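Local coordinates for esterase (PDB 5DWD), which probably hydrolyses carboxylic esters, as expected of a member of the alpha/beta hydrolase superfamily, at residues F92-D95 with D99-L102; S163-A168 with D191-I196; V45-Y50 with P113-F118. All coordinates share one frame; numbering follows the deposited sequence.

Interaction 1 (F92-D95 with D99-L102); sequences FPLD and DRTL
L94 and R100 meet through their alkyl parts at the rim of a pocket in this alpha/beta hydrolase, where the loop after strand 89-90 turns back toward the start of helix 101-126. It is a light surface contact of 123 Å² with no hydrogen bond across it, a useful example of an arginine whose chain packs while its charged end works elsewhere. CD2 of L94, the methyl that comes nearest, stands 4.5 Å from R100 CG. The same methylene is approached by backbone, D95 O lying 4.3 Å from R100 CG.

In R100 the chain runs extended through CD and then bends at chi3 (-78°), which turns the guanidinium group away from the loop. Its NH2 donates to the backbone oxygen of V192, while NH1 makes a weak hydrogen bond to a bound polyethylene glycol ether, probably from the crystallisation liquor. NH1 also comes close to NH2 of R104, so the site probably carries concentrated positive charge. L94 also touches Q140 and A103, on helices 140-149 and 101-126. The carboxylate of D95 turns to R98, with which OD2 forms a salt bridge.

The entry to the helix is secured by D99. With its CG swung anti to the backbone N (chi1 175°), one carboxylate oxygen serves two donors of T101 and caps the first turn. T101 N reaches D99 OD2 at 3.0 Å from well above the carboxylate plane, whereas T101 OG1 donates to the syn lone pair of D99 OD2 at 2.7 Å.

Interaction 2 (S163-A168 with D191-I196); sequences SGLIVA and DVVPVI
The flat groups here are the peptide planes after S163 and G164, and V193 of the facing loop lies over a face of each. Its CB stands 3.8 Å from S163 O, and both methyls flank that oxygen, CG1 rising higher above the plane than CG2. CG1 also sits over the carbonyl of the next peptide, 3.9 Å from G164 O. The N-H of S163, in the peptide before, bonds to the backbone of I185 on strand 182-187.

L165 completes the apolar patch. Its CG is folded back between the backbone N and the carbonyl carbon (chi1 49°), and the two side chains meet at a slant, with L165 CD2 4.0 Å from V193 CG1. M143 of helix 140-149 packs against both residues.

As in other alpha/beta hydrolases, these loops follow neighbouring parallel strands of the central sheet, 158-162 and 182-187, at the end where catalysis is expected. The backbone N atoms of V192 and V193 both donate to OD1 of D190, whose geometry with H222 and S139 is consistent with a charge-relay triad; V193 also touches H222.

No hydrogen bond crosses between the segments; the contact rests on van der Waals packing of V193 against L165 and against two backbone carbonyls. S163 O, buried beneath the methyls, has no hydrogen-bonding partner in the model, so the contact probably pays some desolvation cost.

Interaction 3 (V45-Y50 with P113-F118); sequences VLLHGY and PVLDAF
L47 and L115 form the tight half of this contact, meeting tip to tip between a central strand and the helix packed on it. L47 CD1 approaches L115 CD2 to 3.7 Å, and the second pair of methyls, L47 CD2 and L115 CD1, follows at 4.1 Å. Chi1 (-178°) sets CG of L115 out toward L47, and chi2 (52°) turns both its methyls onto the two methyls of that leucine.

The other half is looser. V45 and F118 run past one another, pointing contrary ways, and V45 CG1 reaches the ring at its edge, 4.2 Å from F118 CE2. Beyond these four buried residues the elements part: P113 lies on the solvent side of the helix, while the chain after L47 leaves the strand toward Y50, partly exposed at the pocket. That departing turn is braced from within, H48 ND1 donating in its ring plane to G49 O at 2.8 Å.

The arrangement is the strand-against-helix layering of an alpha/beta hydrolase. Strand 42-47 lies between strands 71-74 and 133-138; L135 of the latter touches V45 and L47, and helix 140-149 adds A145 against L47 and M144 and T148 against L115.

How the interactions relate
Interactions 1 and 3 share helix 101-126: the residues leading into it meet the loop, and its middle packs on strand 42-47, with the centres about 17 Å apart. They touch through the pocket, where L94 CD1 packs 3.7 Å from Y50 CD1. Interaction 1 joins interaction 2 by a polar link, R100 NH2 lying 2.7 Å from V192 O, in a probable hydrogen bond; these centres are about 13 Å apart. Interactions 2 and 3 do not touch, their nearest atoms being about 8 Å apart. Y50, L94, R100 and V192, drawn from all three, line the pocket of the bound glycol ether, beside the probable S139, H222 and D190 triad.

Interaction 1 (F92-D95 with D99-L102)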
ATOM      1  N   PHE B  92      -7.291 -23.451  12.977  1.00 16.51           N
ATOM      2  CA  PHE B  92      -6.711 -23.686  14.299  1.00 19.08           C
ATOM      3  C   PHE B  92      -7.825 -24.033  15.254  1.00 20.33           C
ATOM      4  O   PHE B  92      -8.993 -23.709  14.982  1.00 17.95           O
ATOM      5  CB  PHE B  92      -5.858 -22.520  14.817  1.00 18.77           C
ATOM      6  CG  PHE B  92      -6.561 -21.164  14.790  1.00 16.75           C
ATOM      7  CD1 PHE B  92      -7.386 -20.751  15.847  1.00 16.98           C
ATOM      8  CD2 PHE B  92      -6.358 -20.257  13.750  1.00 16.48           C
ATOM      9  CE1 PHE B  92      -8.004 -19.511  15.851  1.00 17.23           C
ATOM     10  CE2 PHE B  92      -6.964 -19.020  13.755  1.00 16.88           C
ATOM     11  CZ  PHE B  92      -7.755 -18.651  14.839  1.00 15.53           C
ATOM     12  N   PRO B  93      -7.485 -24.736  16.369  1.00 18.15           N
ATOM     13  CA  PRO B  93      -8.534 -25.209  17.283  1.00 17.78           C
ATOM     14  C   PRO B  93      -9.045 -24.113  18.173  1.00 16.76           C
ATOM     15  O   PRO B  93      -8.379 -23.069  18.399  1.00 20.43           O
ATOM     16  CB  PRO B  93      -7.821 -26.311  18.119  1.00 19.80           C
ATOM     17  CG  PRO B  93      -6.403 -26.033  17.952  1.00 22.02           C
ATOM     18  CD  PRO B  93      -6.164 -25.360  16.649  1.00 21.72           C
ATOM     19  N   LEU B  94     -10.312 -24.316  18.574  1.00 17.22           N
ATOM     20  CA  LEU B  94     -10.982 -23.430  19.471  1.00 17.64           C
ATOM     21  C   LEU B  94     -11.579 -24.219  20.622  1.00 18.92           C
ATOM     22  O   LEU B  94     -12.030 -25.361  20.432  1.00 19.92           O
ATOM     23  CB  LEU B  94     -12.117 -22.706  18.785  1.00 18.50           C
ATOM     24  CG  LEU B  94     -11.705 -21.650  17.720  1.00 19.95           C
ATOM     25  CD1 LEU B  94     -12.979 -21.118  17.031  1.00 20.94           C
ATOM     26  CD2 LEU B  94     -10.835 -20.560  18.281  1.00 20.04           C
ATOM     27  N   ASP B  95     -11.618 -23.579  21.777  1.00 22.20           N
ATOM     28  CA  ASP B  95     -12.434 -24.128  22.913  1.00 22.03           C
ATOM     29  C   ASP B  95     -13.643 -23.232  23.067  1.00 22.92           C
ATOM     30  O   ASP B  95     -13.536 -22.114  23.563  1.00 22.57           O
ATOM     31  CB  ASP B  95     -11.586 -24.175  24.168  1.00 25.78           C
ATOM     32  CG  ASP B  95     -12.335 -24.791  25.338  1.00 32.80           C
ATOM     33  OD1 ASP B  95     -13.623 -25.003  25.275  1.00 38.13           O
ATOM     34  OD2 ASP B  95     -11.601 -25.065  26.342  1.00 37.12           O
ATOM     35  N   ASP B  99     -13.304 -18.114  26.764  1.00 31.25           N
ATOM     36  CA  ASP B  99     -12.816 -16.935  26.053  1.00 32.89           C
ATOM     37  C   ASP B  99     -11.776 -17.399  25.022  1.00 29.25           C
ATOM     38  O   ASP B  99     -10.856 -18.168  25.345  1.00 28.23           O
ATOM     39  CB  ASP B  99     -12.143 -15.950  26.986  1.00 37.24           C
ATOM     40  CG  ASP B  99     -11.532 -14.788  26.217  1.00 41.19           C
ATOM     41  OD1 ASP B  99     -12.274 -13.886  25.811  1.00 51.82           O
ATOM     42  OD2 ASP B  99     -10.337 -14.858  25.936  1.00 43.08           O
ATOM     43  N   ARG B 100     -11.957 -16.935  23.793  1.00 28.65           N
ATOM     44  CA  ARG B 100     -11.176 -17.427  22.652  1.00 27.01           C
ATOM     45  C   ARG B 100      -9.856 -16.707  22.404  1.00 26.29           C
ATOM     46  O   ARG B 100      -9.127 -17.076  21.525  1.00 21.84           O
ATOM     47  CB  ARG B 100     -12.056 -17.367  21.397  1.00 31.17           C
ATOM     48  CG  ARG B 100     -13.159 -18.395  21.465  1.00 30.22           C
ATOM     49  CD  ARG B 100     -14.180 -18.219  20.379  1.00 36.72           C
ATOM     50  NE  ARG B 100     -15.100 -17.141  20.694  1.00 42.61           N
ATOM     51  CZ  ARG B 100     -16.040 -16.640  19.873  1.00 45.58           C
ATOM     52  NH1 ARG B 100     -16.184 -17.079  18.646  1.00 41.19           N
ATOM     53  NH2 ARG B 100     -16.844 -15.678  20.295  1.00 46.13           N
ATOM     54  N   THR B 101      -9.512 -15.708  23.198  1.00 25.18           N
ATOM     55  CA  THR B 101      -8.318 -14.918  22.983  1.00 26.27           C
ATOM     56  C   THR B 101      -7.091 -15.776  22.905  1.00 24.47           C
ATOM     57  O   THR B 101      -6.365 -15.674  21.923  1.00 25.61           O
ATOM     58  CB  THR B 101      -8.151 -13.853  24.088  1.00 27.53           C
ATOM     59  OG1 THR B 101      -9.346 -13.068  24.115  1.00 32.32           O
ATOM     60  CG2 THR B 101      -6.974 -12.935  23.761  1.00 31.50           C
ATOM     61  N   LEU B 102      -6.883 -16.670  23.866  1.00 26.49           N
ATOM     62  CA  LEU B 102      -5.670 -17.458  23.913  1.00 26.70           C
ATOM     63  C   LEU B 102      -5.579 -18.400  22.716  1.00 22.93           C
ATOM     64  O   LEU B 102      -4.508 -18.505  22.062  1.00 23.45           O
ATOM     65  CB  LEU B 102      -5.639 -18.276  25.209  1.00 31.06           C
ATOM     66  CG  LEU B 102      -4.323 -18.848  25.603  1.00 34.28           C
ATOM     67  CD1 LEU B 102      -3.221 -17.775  25.807  1.00 38.19           C
ATOM     68  CD2 LEU B 102      -4.550 -19.580  26.932  1.00 37.68           C
TER

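Interaction 2 (S163-A168 with D191-I196)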
ATOM      1  N   SER B 163     -16.458 -10.494   8.676  1.00 12.82           N
ATOM      2  CA  SER B 163     -16.793 -10.987  10.034  1.00 14.71           C
ATOM      3  C   SER B 163     -15.641 -11.576  10.840  1.00 14.00           C
ATOM      4  O   SER B 163     -15.806 -12.570  11.500  1.00 13.97           O
ATOM      5  CB  SER B 163     -17.964 -11.975   9.986  1.00 16.13           C
ATOM      6  OG  SER B 163     -19.028 -11.439   9.141  1.00 15.59           O
ATOM      7  N   GLY B 164     -14.511 -10.863  10.793  1.00 15.45           N
ATOM      8  CA  GLY B 164     -13.290 -11.188  11.432  1.00 15.78           C
ATOM      9  C   GLY B 164     -12.875 -10.142  12.431  1.00 18.05           C
ATOM     10  O   GLY B 164     -13.692  -9.419  12.990  1.00 16.67           O
ATOM     11  N   LEU B 165     -11.575 -10.124  12.735  1.00 15.93           N
ATOM     12  CA  LEU B 165     -10.957  -9.204  13.686  1.00 18.35           C
ATOM     13  C   LEU B 165      -9.438  -9.378  13.505  1.00 18.25           C
ATOM     14  O   LEU B 165      -9.012 -10.260  12.813  1.00 15.96           O
ATOM     15  CB  LEU B 165     -11.409  -9.505  15.123  1.00 17.95           C
ATOM     16  CG  LEU B 165     -11.341 -10.944  15.610  1.00 18.70           C
ATOM     17  CD1 LEU B 165      -9.922 -11.421  15.934  1.00 19.97           C
ATOM     18  CD2 LEU B 165     -12.217 -11.123  16.844  1.00 24.99           C
ATOM     19  N   ILE B 166      -8.673  -8.530  14.205  1.00 17.25           N
ATOM     20  CA  ILE B 166      -7.214  -8.591  14.254  1.00 16.70           C
ATOM     21  C   ILE B 166      -6.820  -9.443  15.423  1.00 17.42           C
ATOM     22  O   ILE B 166      -7.125  -9.060  16.583  1.00 18.54           O
ATOM     23  CB  ILE B 166      -6.557  -7.241  14.334  1.00 18.91           C
ATOM     24  CG1 ILE B 166      -6.828  -6.417  13.117  1.00 17.90           C
ATOM     25  CG2 ILE B 166      -5.048  -7.414  14.400  1.00 20.70           C
ATOM     26  CD1 ILE B 166      -6.464  -4.931  13.263  1.00 19.82           C
ATOM     27  N   VAL B 167      -6.205 -10.596  15.159  1.00 16.73           N
ATOM     28  CA  VAL B 167      -5.630 -11.425  16.222  1.00 18.86           C
ATOM     29  C   VAL B 167      -4.237 -10.799  16.528  1.00 21.52           C
ATOM     30  O   VAL B 167      -3.420 -10.605  15.642  1.00 24.29           O
ATOM     31  CB  VAL B 167      -5.441 -12.903  15.784  1.00 20.46           C
ATOM     32  CG1 VAL B 167      -4.662 -13.734  16.828  1.00 22.12           C
ATOM     33  CG2 VAL B 167      -6.803 -13.538  15.544  1.00 21.92           C
ATOM     34  N   ALA B 168      -3.997 -10.514  17.795  1.00 24.57           N
ATOM     35  CA  ALA B 168      -2.667 -10.025  18.254  1.00 23.68           C
ATOM     36  C   ALA B 168      -2.273  -8.640  17.659  1.00 23.33           C
ATOM     37  O   ALA B 168      -1.274  -8.506  17.007  1.00 23.12           O
ATOM     38  CB  ALA B 168      -1.601 -11.088  17.935  1.00 24.54           C
ATOM     39  N   ASP B 191     -23.461 -12.359  16.986  1.00 18.59           N
ATOM     40  CA  ASP B 191     -23.146 -12.746  18.350  1.00 20.72           C
ATOM     41  C   ASP B 191     -22.094 -13.813  18.426  1.00 22.46           C
ATOM     42  O   ASP B 191     -21.763 -14.299  19.486  1.00 25.21           O
ATOM     43  CB  ASP B 191     -24.414 -13.266  19.040  1.00 29.32           C
ATOM     44  CG  ASP B 191     -25.238 -12.168  19.613  1.00 38.49           C
ATOM     45  OD1 ASP B 191     -24.681 -11.135  20.092  1.00 46.66           O
ATOM     46  OD2 ASP B 191     -26.475 -12.377  19.631  1.00 54.70           O
ATOM     47  N   VAL B 192     -21.527 -14.188  17.283  1.00 17.45           N
ATOM     48  CA  VAL B 192     -20.520 -15.197  17.234  1.00 16.75           C
ATOM     49  C   VAL B 192     -19.140 -14.558  17.270  1.00 15.99           C
ATOM     50  O   VAL B 192     -18.317 -14.906  18.108  1.00 18.04           O
ATOM     51  CB  VAL B 192     -20.678 -16.050  15.942  1.00 17.17           C
ATOM     52  CG1 VAL B 192     -19.611 -17.108  15.855  1.00 17.94           C
ATOM     53  CG2 VAL B 192     -22.087 -16.702  15.965  1.00 18.76           C
ATOM     54  N   VAL B 193     -18.893 -13.630  16.353  1.00 16.05           N
ATOM     55  CA  VAL B 193     -17.760 -12.724  16.399  1.00 14.84           C
ATOM     56  C   VAL B 193     -18.399 -11.361  16.411  1.00 15.34           C
ATOM     57  O   VAL B 193     -18.853 -10.828  15.410  1.00 15.36           O
ATOM     58  CB  VAL B 193     -16.881 -12.817  15.156  1.00 17.10           C
ATOM     59  CG1 VAL B 193     -15.778 -11.774  15.238  1.00 18.85           C
ATOM     60  CG2 VAL B 193     -16.317 -14.218  15.027  1.00 17.24           C
ATOM     61  N   PRO B 194     -18.509 -10.717  17.593  1.00 17.69           N
ATOM     62  CA  PRO B 194     -19.233  -9.471  17.625  1.00 17.98           C
ATOM     63  C   PRO B 194     -18.522  -8.339  16.848  1.00 16.03           C
ATOM     64  O   PRO B 194     -17.316  -8.398  16.599  1.00 18.38           O
ATOM     65  CB  PRO B 194     -19.298  -9.124  19.125  1.00 20.48           C
ATOM     66  CG  PRO B 194     -19.242 -10.491  19.797  1.00 20.58           C
ATOM     67  CD  PRO B 194     -18.275 -11.318  18.925  1.00 20.75           C
ATOM     68  N   VAL B 195     -19.348  -7.466  16.307  1.00 15.37           N
ATOM     69  CA  VAL B 195     -19.025  -6.392  15.379  1.00 16.58           C
ATOM     70  C   VAL B 195     -17.886  -5.488  15.848  1.00 16.54           C
ATOM     71  O   VAL B 195     -17.130  -4.895  15.038  1.00 16.74           O
ATOM     72  CB  VAL B 195     -20.282  -5.602  14.930  1.00 18.31           C
ATOM     73  CG1 VAL B 195     -20.809  -4.706  16.061  1.00 19.93           C
ATOM     74  CG2 VAL B 195     -20.029  -4.824  13.669  1.00 19.07           C
ATOM     75  N   ILE B 196     -17.755  -5.336  17.164  1.00 17.21           N
ATOM     76  CA  ILE B 196     -16.607  -4.693  17.753  1.00 18.90           C
ATOM     77  C   ILE B 196     -15.252  -5.128  17.169  1.00 18.29           C
ATOM     78  O   ILE B 196     -14.362  -4.320  17.049  1.00 18.78           O
ATOM     79  CB  ILE B 196     -16.591  -4.810  19.312  1.00 21.44           C
ATOM     80  CG1 ILE B 196     -15.545  -3.803  19.830  1.00 24.97           C
ATOM     81  CG2 ILE B 196     -16.227  -6.194  19.778  1.00 22.35           C
ATOM     82  CD1 ILE B 196     -15.873  -3.175  21.136  1.00 30.47           C
TER

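Interaction 3 (V45-Y50 with P113-F118)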
ATOM      1  N   VAL B  45      -8.200 -15.767  -3.516  1.00 16.64           N
ATOM      2  CA  VAL B  45      -8.100 -16.903  -2.618  1.00 15.64           C
ATOM      3  C   VAL B  45      -9.172 -16.684  -1.543  1.00 16.13           C
ATOM      4  O   VAL B  45      -9.190 -15.632  -0.887  1.00 16.94           O
ATOM      5  CB  VAL B  45      -6.716 -16.962  -1.972  1.00 16.78           C
ATOM      6  CG1 VAL B  45      -6.604 -18.051  -0.987  1.00 17.41           C
ATOM      7  CG2 VAL B  45      -5.653 -17.150  -3.083  1.00 17.11           C
ATOM      8  N   LEU B  46      -9.981 -17.700  -1.348  1.00 14.17           N
ATOM      9  CA  LEU B  46     -11.105 -17.628  -0.414  1.00 16.23           C
ATOM     10  C   LEU B  46     -10.868 -18.535   0.752  1.00 16.18           C
ATOM     11  O   LEU B  46     -10.676 -19.696   0.569  1.00 15.74           O
ATOM     12  CB  LEU B  46     -12.394 -18.125  -1.128  1.00 14.82           C
ATOM     13  CG  LEU B  46     -12.764 -17.378  -2.388  1.00 17.22           C
ATOM     14  CD1 LEU B  46     -13.568 -18.225  -3.352  1.00 21.13           C
ATOM     15  CD2 LEU B  46     -13.558 -16.119  -2.039  1.00 18.32           C
ATOM     16  N   LEU B  47     -10.955 -17.997   1.977  1.00 16.18           N
ATOM     17  CA  LEU B  47     -10.603 -18.727   3.208  1.00 14.84           C
ATOM     18  C   LEU B  47     -11.872 -18.918   4.046  1.00 14.19           C
ATOM     19  O   LEU B  47     -12.460 -17.916   4.563  1.00 14.23           O
ATOM     20  CB  LEU B  47      -9.526 -18.012   3.996  1.00 14.49           C
ATOM     21  CG  LEU B  47      -8.229 -17.626   3.260  1.00 14.96           C
ATOM     22  CD1 LEU B  47      -7.280 -16.929   4.232  1.00 15.84           C
ATOM     23  CD2 LEU B  47      -7.594 -18.900   2.687  1.00 15.34           C
ATOM     24  N   HIS B  48     -12.226 -20.185   4.221  1.00 12.96           N
ATOM     25  CA  HIS B  48     -13.455 -20.543   5.019  1.00 13.05           C
ATOM     26  C   HIS B  48     -13.326 -20.353   6.526  1.00 13.80           C
ATOM     27  O   HIS B  48     -12.215 -20.196   7.083  1.00 14.61           O
ATOM     28  CB  HIS B  48     -13.918 -21.949   4.674  1.00 15.19           C
ATOM     29  CG  HIS B  48     -12.994 -23.016   5.143  1.00 14.71           C
ATOM     30  ND1 HIS B  48     -12.910 -23.369   6.476  1.00 16.33           N
ATOM     31  CD2 HIS B  48     -12.063 -23.769   4.496  1.00 15.34           C
ATOM     32  CE1 HIS B  48     -12.036 -24.350   6.627  1.00 17.78           C
ATOM     33  NE2 HIS B  48     -11.460 -24.567   5.454  1.00 17.46           N
ATOM     34  N   GLY B  49     -14.485 -20.386   7.198  1.00 13.70           N
ATOM     35  CA  GLY B  49     -14.533 -20.269   8.639  1.00 14.50           C
ATOM     36  C   GLY B  49     -14.391 -21.588   9.356  1.00 13.66           C
ATOM     37  O   GLY B  49     -14.324 -22.676   8.764  1.00 13.53           O
ATOM     38  N   TYR B  50     -14.408 -21.510  10.692  1.00 13.93           N
ATOM     39  CA  TYR B  50     -14.283 -22.672  11.522  1.00 14.50           C
ATOM     40  C   TYR B  50     -15.446 -23.605  11.333  1.00 14.44           C
ATOM     41  O   TYR B  50     -16.601 -23.195  11.376  1.00 14.68           O
ATOM     42  CB  TYR B  50     -14.251 -22.226  12.994  1.00 14.37           C
ATOM     43  CG  TYR B  50     -14.144 -23.319  14.023  1.00 14.90           C
ATOM     44  CD1 TYR B  50     -12.831 -23.806  14.431  1.00 15.53           C
ATOM     45  CD2 TYR B  50     -15.229 -23.860  14.619  1.00 17.53           C
ATOM     46  CE1 TYR B  50     -12.730 -24.818  15.394  1.00 15.38           C
ATOM     47  CE2 TYR B  50     -15.107 -24.876  15.635  1.00 17.36           C
ATOM     48  CZ  TYR B  50     -13.869 -25.349  15.974  1.00 18.86           C
ATOM     49  OH  TYR B  50     -13.752 -26.351  16.963  1.00 19.44           O
ATOM     50  N   PRO B 113       2.319 -20.053   9.126  1.00 20.88           N
ATOM     51  CA  PRO B 113       3.231 -20.627   8.144  1.00 22.14           C
ATOM     52  C   PRO B 113       2.630 -21.589   7.128  1.00 22.91           C
ATOM     53  O   PRO B 113       3.153 -21.726   6.039  1.00 22.14           O
ATOM     54  CB  PRO B 113       4.301 -21.345   9.030  1.00 23.90           C
ATOM     55  CG  PRO B 113       3.714 -21.471  10.363  1.00 29.81           C
ATOM     56  CD  PRO B 113       2.649 -20.388  10.523  1.00 25.82           C
ATOM     57  N   VAL B 114       1.546 -22.281   7.505  1.00 21.92           N
ATOM     58  CA  VAL B 114       0.867 -23.138   6.627  1.00 22.28           C
ATOM     59  C   VAL B 114       0.200 -22.408   5.511  1.00 20.91           C
ATOM     60  O   VAL B 114       0.345 -22.747   4.344  1.00 18.92           O
ATOM     61  CB  VAL B 114      -0.159 -24.013   7.405  1.00 23.61           C
ATOM     62  CG1 VAL B 114      -0.906 -24.895   6.440  1.00 25.95           C
ATOM     63  CG2 VAL B 114       0.571 -24.841   8.476  1.00 27.84           C
ATOM     64  N   LEU B 115      -0.519 -21.338   5.872  1.00 18.23           N
ATOM     65  CA  LEU B 115      -1.175 -20.496   4.871  1.00 19.48           C
ATOM     66  C   LEU B 115      -0.144 -19.778   3.971  1.00 19.90           C
ATOM     67  O   LEU B 115      -0.309 -19.703   2.772  1.00 21.17           O
ATOM     68  CB  LEU B 115      -2.144 -19.459   5.559  1.00 18.06           C
ATOM     69  CG  LEU B 115      -2.909 -18.570   4.595  1.00 18.87           C
ATOM     70  CD1 LEU B 115      -3.612 -19.411   3.551  1.00 19.54           C
ATOM     71  CD2 LEU B 115      -3.871 -17.755   5.471  1.00 19.75           C
ATOM     72  N   ASP B 116       0.931 -19.284   4.568  1.00 20.33           N
ATOM     73  CA  ASP B 116       1.992 -18.628   3.844  1.00 22.38           C
ATOM     74  C   ASP B 116       2.579 -19.580   2.806  1.00 22.63           C
ATOM     75  O   ASP B 116       2.779 -19.228   1.627  1.00 21.13           O
ATOM     76  CB  ASP B 116       3.084 -18.236   4.866  1.00 23.57           C
ATOM     77  CG  ASP B 116       3.972 -17.184   4.332  1.00 34.02           C
ATOM     78  OD1 ASP B 116       3.446 -16.154   3.859  1.00 35.32           O
ATOM     79  OD2 ASP B 116       5.172 -17.437   4.306  1.00 40.13           O
ATOM     80  N   ALA B 117       2.806 -20.829   3.212  1.00 25.17           N
ATOM     81  CA  ALA B 117       3.351 -21.810   2.247  1.00 24.41           C
ATOM     82  C   ALA B 117       2.400 -22.147   1.125  1.00 25.40           C
ATOM     83  O   ALA B 117       2.801 -22.257  -0.031  1.00 24.62           O
ATOM     84  CB  ALA B 117       3.831 -23.044   2.977  1.00 25.68           C
ATOM     85  N   PHE B 118       1.100 -22.213   1.447  1.00 22.17           N
ATOM     86  CA  PHE B 118       0.083 -22.464   0.437  1.00 22.57           C
ATOM     87  C   PHE B 118       0.076 -21.395  -0.617  1.00 19.96           C
ATOM     88  O   PHE B 118      -0.042 -21.646  -1.831  1.00 21.42           O
ATOM     89  CB  PHE B 118      -1.303 -22.600   1.046  1.00 22.20           C
ATOM     90  CG  PHE B 118      -2.396 -22.586   0.020  1.00 24.00           C
ATOM     91  CD1 PHE B 118      -2.675 -23.713  -0.755  1.00 24.89           C
ATOM     92  CD2 PHE B 118      -3.152 -21.419  -0.222  1.00 23.17           C
ATOM     93  CE1 PHE B 118      -3.697 -23.717  -1.683  1.00 27.60           C
ATOM     94  CE2 PHE B 118      -4.112 -21.424  -1.208  1.00 22.65           C
ATOM     95  CZ  PHE B 118      -4.388 -22.568  -1.920  1.00 26.15           C
TER